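Local coordinates for ActII protein (Streptomyces coelicolor, PDB 2OPT), which probably represses transcription by binding DNA as a TetR-family regulator, and binds actinorhodin or its biosynthetic precursor (S)-DNPA, at residues A[73-76]-A[77-81]; A[116-119]-A[120-123]; A[83-86]-A[87-90]. All coordinates share one frame; numbering follows the deposited sequence.

Contact 1 of 3, residues A[73-76]-A[77-81]; sequences GRWA and EQVKE
With CG of Trp75 anti to the backbone N (chi1 -174°) and CG2 of Val79 anti to its own carbonyl carbon, beside the backbone N, the methyl one helical turn on is set over the face of the indole. CG2 sits over the six-membered ring, 3.9 Å from its centroid and 13° off the normal, a CH-pi contact that a beta-branched valine supplies close to the backbone. The ring's NE1 is used elsewhere, by the carbonyl O of Leu120 in helix 108-123, while Leu213 of helix 197-219 also packs on the indole. Arg74, at the N-cap of helix 75-92, bends at chi2 and chi3, which carries its guanidinium back over the first turn. CG of Gln78 lies over one face of the Arg74 guanidinium, 3.6 Å from NH1. Less certainly, in one of two modelled conformers, Glu81 places OE1 at the guanidinium edge in a long salt bridge, 3.8 Å from Arg74 NH1, and takes a bond from a water that accepts from Gln78 NE2 and, weakly, from Arg74 NH1. Beneath these side chains Gln78 N bonds to Arg74 O at 3.1 Å, from the first turn back to the N-cap residue, and Lys80 N to Ala76 O, nearly straight at 174°. The small side chain of Ala76 lets Ile209 of helix 197-219 pack against it. Glutamine suits its place by pairing both ways with the preceding chain: OE1 accepts from Glu71 N and NE2 donates to Glu69 O. Glu71, salt-bridged to Arg74 NE, and at longer range Glu81 are likely to offset the arginine's charge and help fix how its guanidinium is turned.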
loop_
_atom_site.group_PDB
_atom_site.type_symbol
_atom_site.label_atom_id
_atom_site.label_comp_id
_atom_site.label_asym_id
_atom_site.label_seq_id
_atom_site.Cartn_x
_atom_site.Cartn_y
_atom_site.Cartn_z
ATOM N N GLY A 73 26.750 11.541 8.322
ATOM C CA GLY A 73 27.403 10.720 7.329
ATOM C C GLY A 73 26.892 9.321 7.127
ATOM O O GLY A 73 27.377 8.637 6.228
ATOM N N ARG A 74 25.934 8.867 7.954
ATOM C CA ARG A 74 25.304 7.558 7.741
ATOM C C ARG A 74 23.825 7.634 7.446
ATOM O O ARG A 74 23.109 6.666 7.720
ATOM C CB ARG A 74 25.457 6.613 8.948
ATOM C CG ARG A 74 26.852 6.096 9.171
ATOM C CD ARG A 74 26.894 4.668 9.711
ATOM N NE ARG A 74 25.858 4.350 10.694
ATOM C CZ ARG A 74 24.957 3.378 10.544
ATOM N NH1 ARG A 74 24.075 3.173 11.488
ATOM N NH2 ARG A 74 24.937 2.594 9.465
ATOM N N TRP A 75 23.349 8.758 6.926
ATOM C CA TRP A 75 21.889 8.963 6.849
ATOM C C TRP A 75 21.173 7.834 6.116
ATOM O O TRP A 75 20.252 7.219 6.645
ATOM C CB TRP A 75 21.571 10.306 6.206
ATOM C CG TRP A 75 20.112 10.683 6.216
ATOM C CD1 TRP A 75 19.447 11.252 7.245
ATOM C CD2 TRP A 75 19.150 10.544 5.140
ATOM N NE1 TRP A 75 18.126 11.469 6.901
ATOM C CE2 TRP A 75 17.917 11.041 5.616
ATOM C CE3 TRP A 75 19.204 10.020 3.840
ATOM C CZ2 TRP A 75 16.746 11.059 4.825
ATOM C CZ3 TRP A 75 18.062 10.007 3.070
ATOM C CH2 TRP A 75 16.839 10.569 3.540
ATOM N N ALA A 76 21.621 7.521 4.910
ATOM C CA ALA A 76 20.881 6.619 4.026
ATOM C C ALA A 76 20.756 5.215 4.630
ATOM O O ALA A 76 19.699 4.592 4.549
ATOM C CB ALA A 76 21.532 6.540 2.685
ATOM N N GLU A 77 21.851 4.704 5.191
ATOM C CA GLU A 77 21.834 3.410 5.801
ATOM C C GLU A 77 21.001 3.399 7.104
ATOM O O GLU A 77 20.453 2.393 7.457
ATOM C CB GLU A 77 23.271 2.939 6.022
ATOM C CG GLU A 77 24.037 2.729 4.714
ATOM C CD GLU A 77 23.521 1.522 3.887
ATOM O OE1 GLU A 77 23.495 0.390 4.425
ATOM O OE2 GLU A 77 23.162 1.702 2.700
ATOM N N GLN A 78 20.919 4.529 7.816
ATOM C CA GLN A 78 20.094 4.583 9.030
ATOM C C GLN A 78 18.592 4.531 8.695
ATOM O O GLN A 78 17.790 3.959 9.433
ATOM C CB GLN A 78 20.410 5.837 9.840
ATOM C CG GLN A 78 21.651 5.737 10.637
ATOM C CD GLN A 78 21.766 6.815 11.681
ATOM O OE1 GLN A 78 21.713 8.009 11.383
ATOM N NE2 GLN A 78 22.038 6.400 12.901
ATOM N N VAL A 79 18.208 5.182 7.598
ATOM C CA VAL A 79 16.823 5.101 7.108
ATOM C C VAL A 79 16.543 3.652 6.703
ATOM O O VAL A 79 15.581 3.044 7.152
ATOM C CB VAL A 79 16.599 6.106 5.956
ATOM C CG1 VAL A 79 15.142 6.106 5.508
ATOM C CG2 VAL A 79 16.908 7.501 6.455
ATOM N N LYS A 80 17.373 3.061 5.875
ATOM C CA LYS A 80 17.255 1.617 5.651
ATOM C C LYS A 80 17.055 0.821 6.912
ATOM O O LYS A 80 16.123 0.000 6.990
ATOM C CB LYS A 80 18.488 1.100 4.919
ATOM C CG LYS A 80 18.527 1.636 3.490
ATOM C CD LYS A 80 19.716 1.085 2.695
ATOM C CE LYS A 80 19.552 1.513 1.222
ATOM N NZ LYS A 80 20.718 0.983 0.491
ATOM N N GLU A 81 17.932 1.047 7.892
ATOM C CA GLU A 81 17.938 0.320 9.178
ATOM C C GLU A 81 16.593 0.403 9.876
ATOM O O GLU A 81 16.064 -0.590 10.388
ATOM C CB GLU A 81 18.986 0.910 10.134
ATOM C CG GLU A 81 18.761 0.505 11.626
ATOM C CD GLU A 81 19.640 1.257 12.653
ATOM O OE1 GLU A 81 20.529 2.036 12.270
ATOM O OE2 GLU A 81 19.434 1.023 13.867
HETATM O O HOH W 1 22.501 3.562 13.604
#

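Contact 2 of 3, residues A[116-119]-A[120-123]; sequences RTMN and LLRS
Thr117 and Leu121 are joined by a nearly straight bond (170°) from Leu121 N to Thr117 O, one of four successive i to i+4 backbone bonds in this alpha-helical run of helix 108-123, within the all-helical TetR-type C-terminal region. Their side chains lie side by side and point the same way, CG2 of Thr117 meeting CD1 of Leu121 at 3.7 Å. Thr117 can show this methyl because CG2 is anti to the backbone N, which leaves OG1 beside that N and bonded to the carbonyl O of Gly113; threonine thus serves an apolar neighbour and a helix carbonyl at once. The same Leu121 methyl is crossed by Met118, whose chain bends at chi2 (-58°) and brings SD to 4.1 Å from CD1. Flexible methionine and branched leucine suit this buried flank, where Leu121 also reaches Trp75 and Leu138. Two polar side chains reach the subunit interface: Asn119 OD1 and Arg122 NE both bond to the side-chain amide of Asn184 of the second subunit, which donates to the first and accepts from the second. Arg116 turns elsewhere, to Glu69 and the carbonyl of Val67. CG of Arg122 packs on Met118 O at 3.3 Å. Ser123 is small enough to fold back on the backbone: its OG donates to Leu120 O at 2.6 Å, tilted 26° from the carbonyl plane.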
loop_
_atom_site.group_PDB
_atom_site.type_symbol
_atom_site.label_atom_id
_atom_site.label_comp_id
_atom_site.label_asym_id
_atom_site.label_seq_id
_atom_site.Cartn_x
_atom_site.Cartn_y
_atom_site.Cartn_z
ATOM N N ARG A 116 11.104 10.459 16.408
ATOM C CA ARG A 116 12.426 10.039 16.075
ATOM C C ARG A 116 12.614 9.882 14.571
ATOM O O ARG A 116 13.647 10.300 14.028
ATOM C CB ARG A 116 12.714 8.722 16.825
ATOM C CG ARG A 116 12.731 8.958 18.374
ATOM C CD ARG A 116 13.007 7.664 19.134
ATOM N NE ARG A 116 14.358 7.208 18.829
ATOM C CZ ARG A 116 15.469 7.689 19.387
ATOM N NH1 ARG A 116 15.416 8.693 20.291
ATOM N NH2 ARG A 116 16.664 7.176 19.018
ATOM N N THR A 117 11.616 9.311 13.886
ATOM C CA THR A 117 11.657 9.184 12.433
ATOM C C THR A 117 11.823 10.555 11.783
ATOM O O THR A 117 12.720 10.784 10.960
ATOM C CB THR A 117 10.355 8.522 11.903
ATOM O OG1 THR A 117 10.279 7.158 12.359
ATOM C CG2 THR A 117 10.312 8.518 10.345
ATOM N N MET A 118 10.974 11.489 12.149
ATOM C CA MET A 118 11.077 12.791 11.563
ATOM C C MET A 118 12.388 13.464 11.943
ATOM O O MET A 118 12.961 14.166 11.127
ATOM C CB MET A 118 9.917 13.660 12.037
ATOM C CG MET A 118 8.600 13.179 11.457
ATOM S SD MET A 118 8.595 13.163 9.641
ATOM C CE MET A 118 7.390 11.897 9.346
ATOM N N ASN A 119 12.855 13.280 13.181
ATOM C CA ASN A 119 14.156 13.792 13.534
ATOM C C ASN A 119 15.190 13.282 12.536
ATOM O O ASN A 119 16.008 14.071 12.028
ATOM C CB ASN A 119 14.542 13.444 14.988
ATOM C CG ASN A 119 15.606 14.369 15.543
ATOM O OD1 ASN A 119 15.528 15.576 15.404
ATOM N ND2 ASN A 119 16.588 13.803 16.201
ATOM N N LEU A 120 15.172 11.979 12.244
ATOM C CA LEU A 120 16.194 11.391 11.350
ATOM C C LEU A 120 16.085 11.945 9.927
ATOM O O LEU A 120 17.088 12.281 9.292
ATOM C CB LEU A 120 16.032 9.876 11.271
ATOM C CG LEU A 120 17.084 9.020 10.515
ATOM C CD1 LEU A 120 18.513 9.312 10.961
ATOM C CD2 LEU A 120 16.778 7.524 10.628
ATOM N N LEU A 121 14.867 11.990 9.419
ATOM C CA LEU A 121 14.610 12.478 8.049
ATOM C C LEU A 121 15.069 13.916 7.845
ATOM O O LEU A 121 15.831 14.209 6.929
ATOM C CB LEU A 121 13.144 12.287 7.660
ATOM C CG LEU A 121 12.674 10.818 7.564
ATOM C CD1 LEU A 121 11.134 10.696 7.501
ATOM C CD2 LEU A 121 13.344 9.990 6.451
ATOM N N ARG A 122 14.649 14.807 8.723
ATOM C CA ARG A 122 15.142 16.184 8.710
ATOM C C ARG A 122 16.647 16.353 8.881
ATOM O O ARG A 122 17.248 17.260 8.310
ATOM C CB ARG A 122 14.410 17.031 9.752
ATOM C CG ARG A 122 12.925 17.062 9.519
ATOM C CD ARG A 122 12.416 18.458 9.508
ATOM N NE ARG A 122 12.043 18.826 10.846
ATOM C CZ ARG A 122 11.842 20.059 11.298
ATOM N NH1 ARG A 122 11.964 21.123 10.494
ATOM N NH2 ARG A 122 11.524 20.205 12.585
ATOM N N SER A 123 17.262 15.519 9.695
ATOM C CA SER A 123 18.702 15.567 9.877
ATOM C C SER A 123 19.431 15.355 8.553
ATOM O O SER A 123 20.562 15.750 8.418
ATOM C CB SER A 123 19.144 14.536 10.890
ATOM O OG SER A 123 19.230 13.283 10.252
#

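Contact 3 of 3, residues A[83-86]-A[87-90]; sequences CRSL and RRMF
Leu86 lies alongside both Phe90 and Met89, pointing the same way as each on one flank of the helix. Its CG approaches the ring atom CE2 of Phe90 at 3.7 Å. Met89, in the conformer modelled here, one of two, is bent at chi3 (73°); its methyl CE then lies 3.7 Å from Leu86 CD1 and over the face of the Phe90 ring, 3.6 Å above its plane. Leucine, methionine and phenylalanine offer branched, flexible and flat surfaces that fit together here, against Val142, Ala146 and Leu96. An alanine in place of Phe90 would remove the ring and is likely to leave a gap beside Leu86 CG. On another flank Arg88, also in one of two conformers, runs back over the previous turn, the face of its guanidinium lying 3.9 Å from Arg84 O. There a water accepts from Arg88 NH2 at the guanidinium edge and donates to Ser85 OG at 2.7 Å; this hydroxyl also bonds to Glu66 N. Arg84 and Arg87 instead make salt bridges to Glu202 and Asp198. Apolar packing on one flank and salt bridges to helix 197-219 on another fit a central helix of the TetR-type C-terminal bundle.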
loop_
_atom_site.group_PDB
_atom_site.type_symbol
_atom_site.label_atom_id
_atom_site.label_comp_id
_atom_site.label_asym_id
_atom_site.label_seq_id
_atom_site.Cartn_x
_atom_site.Cartn_y
_atom_site.Cartn_z
ATOM N N CYS A 83 13.748 1.158 8.503
ATOM C CA CYS A 83 12.737 0.514 7.672
ATOM C C CYS A 83 12.780 -1.002 7.832
ATOM O O CYS A 83 11.742 -1.662 7.874
ATOM C CB CYS A 83 12.928 0.893 6.203
ATOM S SG CYS A 83 12.404 2.572 5.790
ATOM N N ARG A 84 13.989 -1.546 7.919
ATOM C CA ARG A 84 14.174 -2.977 8.122
ATOM C C ARG A 84 13.626 -3.410 9.478
ATOM O O ARG A 84 13.102 -4.514 9.625
ATOM C CB ARG A 84 15.654 -3.347 8.009
ATOM C CG ARG A 84 16.182 -3.373 6.581
ATOM C CD ARG A 84 17.610 -3.897 6.527
ATOM N NE ARG A 84 18.321 -3.439 5.337
ATOM C CZ ARG A 84 19.469 -2.769 5.364
ATOM N NH1 ARG A 84 20.047 -2.392 4.231
ATOM N NH2 ARG A 84 20.041 -2.475 6.524
ATOM N N SER A 85 13.747 -2.528 10.463
ATOM C CA SER A 85 13.184 -2.772 11.810
ATOM C C SER A 85 11.656 -2.862 11.837
ATOM O O SER A 85 11.057 -3.726 12.489
ATOM C CB SER A 85 13.648 -1.658 12.776
ATOM O OG SER A 85 13.477 -2.033 14.149
ATOM N N LEU A 86 11.007 -1.966 11.118
ATOM C CA LEU A 86 9.598 -2.036 10.955
ATOM C C LEU A 86 9.163 -3.305 10.247
ATOM O O LEU A 86 8.185 -3.947 10.646
ATOM C CB LEU A 86 9.159 -0.844 10.087
ATOM C CG LEU A 86 7.655 -0.641 10.021
ATOM C CD1 LEU A 86 6.934 -0.454 11.387
ATOM C CD2 LEU A 86 7.382 0.566 9.133
ATOM N N ARG A 87 9.904 -3.702 9.217
ATOM C CA ARG A 87 9.586 -4.903 8.477
ATOM C C ARG A 87 9.693 -6.113 9.366
ATOM O O ARG A 87 8.876 -7.014 9.308
ATOM C CB ARG A 87 10.528 -5.038 7.252
ATOM C CG ARG A 87 10.330 -6.336 6.463
ATOM C CD ARG A 87 11.473 -6.611 5.435
ATOM N NE ARG A 87 11.151 -7.707 4.494
ATOM C CZ ARG A 87 12.062 -8.494 3.958
ATOM N NH1 ARG A 87 13.347 -8.336 4.250
ATOM N NH2 ARG A 87 11.689 -9.449 3.146
ATOM N N ARG A 88 10.732 -6.130 10.197
ATOM C CA ARG A 88 11.010 -7.218 11.138
ATOM C C ARG A 88 9.796 -7.432 12.038
ATOM O O ARG A 88 9.349 -8.553 12.270
ATOM C CB ARG A 88 12.229 -6.795 11.955
ATOM C CG ARG A 88 12.861 -7.826 12.902
ATOM C CD ARG A 88 14.199 -7.285 13.343
ATOM N NE ARG A 88 15.095 -7.199 12.208
ATOM C CZ ARG A 88 15.836 -6.142 11.895
ATOM N NH1 ARG A 88 16.602 -6.193 10.804
ATOM N NH2 ARG A 88 15.866 -5.083 12.700
ATOM N N MET A 89 9.254 -6.312 12.531
ATOM C CA MET A 89 8.147 -6.313 13.492
ATOM C C MET A 89 6.919 -6.960 12.879
ATOM O O MET A 89 6.340 -7.830 13.453
ATOM C CB MET A 89 7.832 -4.869 13.928
ATOM C CG MET A 89 6.618 -4.746 14.854
ATOM S SD MET A 89 5.913 -3.090 14.818
ATOM C CE MET A 89 5.096 -3.023 13.222
ATOM N N PHE A 90 6.519 -6.494 11.689
ATOM C CA PHE A 90 5.421 -7.110 10.907
ATOM C C PHE A 90 5.624 -8.615 10.680
ATOM O O PHE A 90 4.709 -9.399 10.875
ATOM C CB PHE A 90 5.295 -6.412 9.573
ATOM C CG PHE A 90 4.628 -5.041 9.674
ATOM C CD1 PHE A 90 3.430 -4.894 10.351
ATOM C CD2 PHE A 90 5.215 -3.918 9.108
ATOM C CE1 PHE A 90 2.802 -3.614 10.438
ATOM C CE2 PHE A 90 4.601 -2.658 9.205
ATOM C CZ PHE A 90 3.415 -2.524 9.872
HETATM O O HOH W 2 15.150 -3.964 14.958
#

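Along the chain the order is contact 1, contact 3, contact 2. Contacts 1 and 3 are successive parts of helix 75-92, their centres about 15 Å apart, whereas contact 2 belongs to helix 108-123. Helix 75-92 therefore runs from the outer part of the chain, where contact 1 lies about 18 Å from its centre, to contact 3, only about 6 Å from it. Contacts 1 and 2 have centres about 11 Å apart and touch directly, through the indole N-H of the first and a helix carbonyl of the second; contacts 2 and 3 do not touch. Helix 75-92 is thereby joined to helix 108-123, which meets the second subunit through contact 2.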